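Probable UTP--glucose-1-phosphate uridylyltransferase YngB (Bacillus subtilis subsp. subtilis str. 168, PDB 7B1R) catalyses the formation of UDP-glucose and diphosphate from glucose 1-phosphate and UTP, supplying glycolipid synthesis and wall teichoic acid glucosylation during anaerobic fermentative growth. Local coordinates at residues A[5-10]-A[51-56]. Residues are numbered along the deposited sequence; the frame is centred on the assembly and turned at random.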
loop_
_atom_site.group_PDB
_atom_site.type_symbol
_atom_site.label_atom_id
_atom_site.label_comp_id
_atom_site.label_asym_id
_atom_site.label_seq_id
_atom_site.Cartn_x
_atom_site.Cartn_y
_atom_site.Cartn_z
ATOM N N ARG A 5 31.062 -1.208 0.829
ATOM C CA ARG A 5 30.379 -1.278 -0.459
ATOM C C ARG A 5 29.212 -2.284 -0.445
ATOM O O ARG A 5 28.467 -2.440 -1.434
ATOM C CB ARG A 5 31.421 -1.553 -1.546
ATOM C CG ARG A 5 32.084 -2.910 -1.382
ATOM C CD ARG A 5 33.549 -2.877 -1.731
ATOM N NE ARG A 5 33.914 -3.392 -3.046
ATOM C CZ ARG A 5 33.695 -4.634 -3.475
ATOM N NH1 ARG A 5 33.054 -5.504 -2.707
ATOM N NH2 ARG A 5 34.109 -4.994 -4.678
ATOM N N LYS A 6 29.069 -2.990 0.684
ATOM C CA LYS A 6 28.043 -4.006 0.810
ATOM C C LYS A 6 27.140 -3.658 1.985
ATOM O O LYS A 6 27.626 -3.302 3.062
ATOM C CB LYS A 6 28.687 -5.375 1.060
ATOM C CG LYS A 6 29.157 -6.150 -0.167
ATOM C CD LYS A 6 30.209 -7.178 0.207
ATOM C CE LYS A 6 30.097 -8.479 -0.557
ATOM N NZ LYS A 6 31.310 -9.311 -0.385
ATOM N N ALA A 7 25.828 -3.825 1.774
ATOM C CA ALA A 7 24.835 -3.644 2.823
ATOM C C ALA A 7 23.983 -4.903 2.983
ATOM O O ALA A 7 23.714 -5.622 2.012
ATOM C CB ALA A 7 23.981 -2.475 2.440
ATOM N N VAL A 8 23.536 -5.149 4.222
ATOM C CA VAL A 8 22.570 -6.200 4.515
ATOM C C VAL A 8 21.249 -5.598 4.971
ATOM O O VAL A 8 21.232 -4.936 6.017
ATOM C CB VAL A 8 23.055 -7.096 5.657
ATOM C CG1 VAL A 8 22.092 -8.259 5.830
ATOM C CG2 VAL A 8 24.495 -7.538 5.468
ATOM N N ILE A 9 20.162 -5.914 4.245
ATOM C CA ILE A 9 18.818 -5.459 4.597
ATOM C C ILE A 9 18.022 -6.670 5.072
ATOM O O ILE A 9 17.606 -7.483 4.238
ATOM C CB ILE A 9 18.118 -4.811 3.387
ATOM C CG1 ILE A 9 18.949 -3.706 2.746
ATOM C CG2 ILE A 9 16.720 -4.336 3.710
ATOM C CD1 ILE A 9 18.319 -3.165 1.486
ATOM N N PRO A 10 17.757 -6.829 6.393
ATOM C CA PRO A 10 17.033 -7.994 6.895
ATOM C C PRO A 10 15.558 -7.658 6.681
ATOM O O PRO A 10 15.146 -6.520 6.907
ATOM C CB PRO A 10 17.463 -8.065 8.359
ATOM C CG PRO A 10 17.671 -6.616 8.735
ATOM C CD PRO A 10 18.047 -5.867 7.465
ATOM N N GLU A 51 27.134 -0.830 -3.598
ATOM C CA GLU A 51 26.941 -1.515 -4.868
ATOM C C GLU A 51 26.271 -2.896 -4.726
ATOM O O GLU A 51 25.644 -3.356 -5.682
ATOM C CB GLU A 51 28.257 -1.506 -5.642
ATOM C CG GLU A 51 29.476 -1.605 -4.741
ATOM C CD GLU A 51 30.795 -1.252 -5.413
ATOM O OE1 GLU A 51 30.766 -0.516 -6.413
ATOM O OE2 GLU A 51 31.850 -1.713 -4.940
ATOM N N ASP A 52 26.369 -3.562 -3.556
ATOM C CA ASP A 52 25.907 -4.943 -3.436
ATOM C C ASP A 52 25.106 -5.158 -2.152
ATOM O O ASP A 52 25.666 -5.164 -1.058
ATOM C CB ASP A 52 27.062 -5.954 -3.470
ATOM C CG ASP A 52 28.049 -5.818 -4.630
ATOM O OD1 ASP A 52 27.668 -6.130 -5.801
ATOM O OD2 ASP A 52 29.217 -5.429 -4.355
ATOM N N ILE A 53 23.803 -5.411 -2.308
ATOM C CA ILE A 53 22.908 -5.592 -1.176
ATOM C C ILE A 53 22.517 -7.067 -1.017
ATOM O O ILE A 53 22.180 -7.750 -1.989
ATOM C CB ILE A 53 21.662 -4.706 -1.347
ATOM C CG1 ILE A 53 22.009 -3.214 -1.363
ATOM C CG2 ILE A 53 20.618 -5.052 -0.297
ATOM C CD1 ILE A 53 20.910 -2.339 -1.915
ATOM N N LEU A 54 22.551 -7.548 0.235
ATOM C CA LEU A 54 21.973 -8.841 0.577
ATOM C C LEU A 54 20.677 -8.649 1.364
ATOM O O LEU A 54 20.684 -8.214 2.513
ATOM C CB LEU A 54 22.965 -9.660 1.399
ATOM C CG LEU A 54 22.432 -11.007 1.890
ATOM C CD1 LEU A 54 21.828 -11.827 0.757
ATOM C CD2 LEU A 54 23.547 -11.818 2.506
ATOM N N ILE A 55 19.558 -8.990 0.739
ATOM C CA ILE A 55 18.300 -9.017 1.464
ATOM C C ILE A 55 18.137 -10.408 2.071
ATOM O O ILE A 55 18.180 -11.413 1.360
ATOM C CB ILE A 55 17.126 -8.670 0.526
ATOM C CG1 ILE A 55 17.254 -7.250 -0.039
ATOM C CG2 ILE A 55 15.804 -8.893 1.239
ATOM C CD1 ILE A 55 16.271 -6.917 -1.134
ATOM N N ILE A 56 17.970 -10.460 3.397
ATOM C CA ILE A 56 17.662 -11.707 4.080
ATOM C C ILE A 56 16.144 -11.793 4.126
ATOM O O ILE A 56 15.494 -11.084 4.895
ATOM C CB ILE A 56 18.192 -11.687 5.519
ATOM C CG1 ILE A 56 19.554 -11.006 5.673
ATOM C CG2 ILE A 56 18.145 -13.073 6.111
ATOM C CD1 ILE A 56 20.719 -11.701 5.012
#
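Glu51 meets Arg5 twice just before the two parallel strands begin. Its N-H shares the carbonyl oxygen of Arg5 with the N-H of Asp52, and its extended side chain brings OE2 over one face of the guanidinium, 3.3 Å from NE. Because OE2 sits far from the guanidinium plane, no N-H aims at it and this salt bridge rests on charge alone; the carboxylate is turned 86° against the guanidinium. A methionine in place of Arg5 would probably leave the Glu51 carboxylate without this countercharge. Asp52 lays CB against CG of Lys6, 3.9 Å away, and its carbonyl accepts the Ala7 N-H; its OD1 is held by Asn98, and Lys6 NZ turns away to Glu124 and Phe120. On the opposite face, Ile53 holds CG2 anti to the backbone N (chi1 -63°) and turned toward Ile9, whose CD1 reaches back to meet it at 3.5 Å. Leu54 straddles Val8, its N bonding to Ala7 O and its O accepting from Ile9 N, each at 2.9 Å. Beyond Ile55, Ile56 N reaches Ile9 O, and Ile56 CG1 packs on Val8 CG1 at 3.7 Å. Strands 6-11 and 52-57 are thus central neighbours in the parallel part of a GT-A-type nucleotidyltransferase sheet, flanked by strands 125-129 and 98-103, with helix 37-47 covering Ile9 and Ile53 and helix 118-121 packing on Leu54.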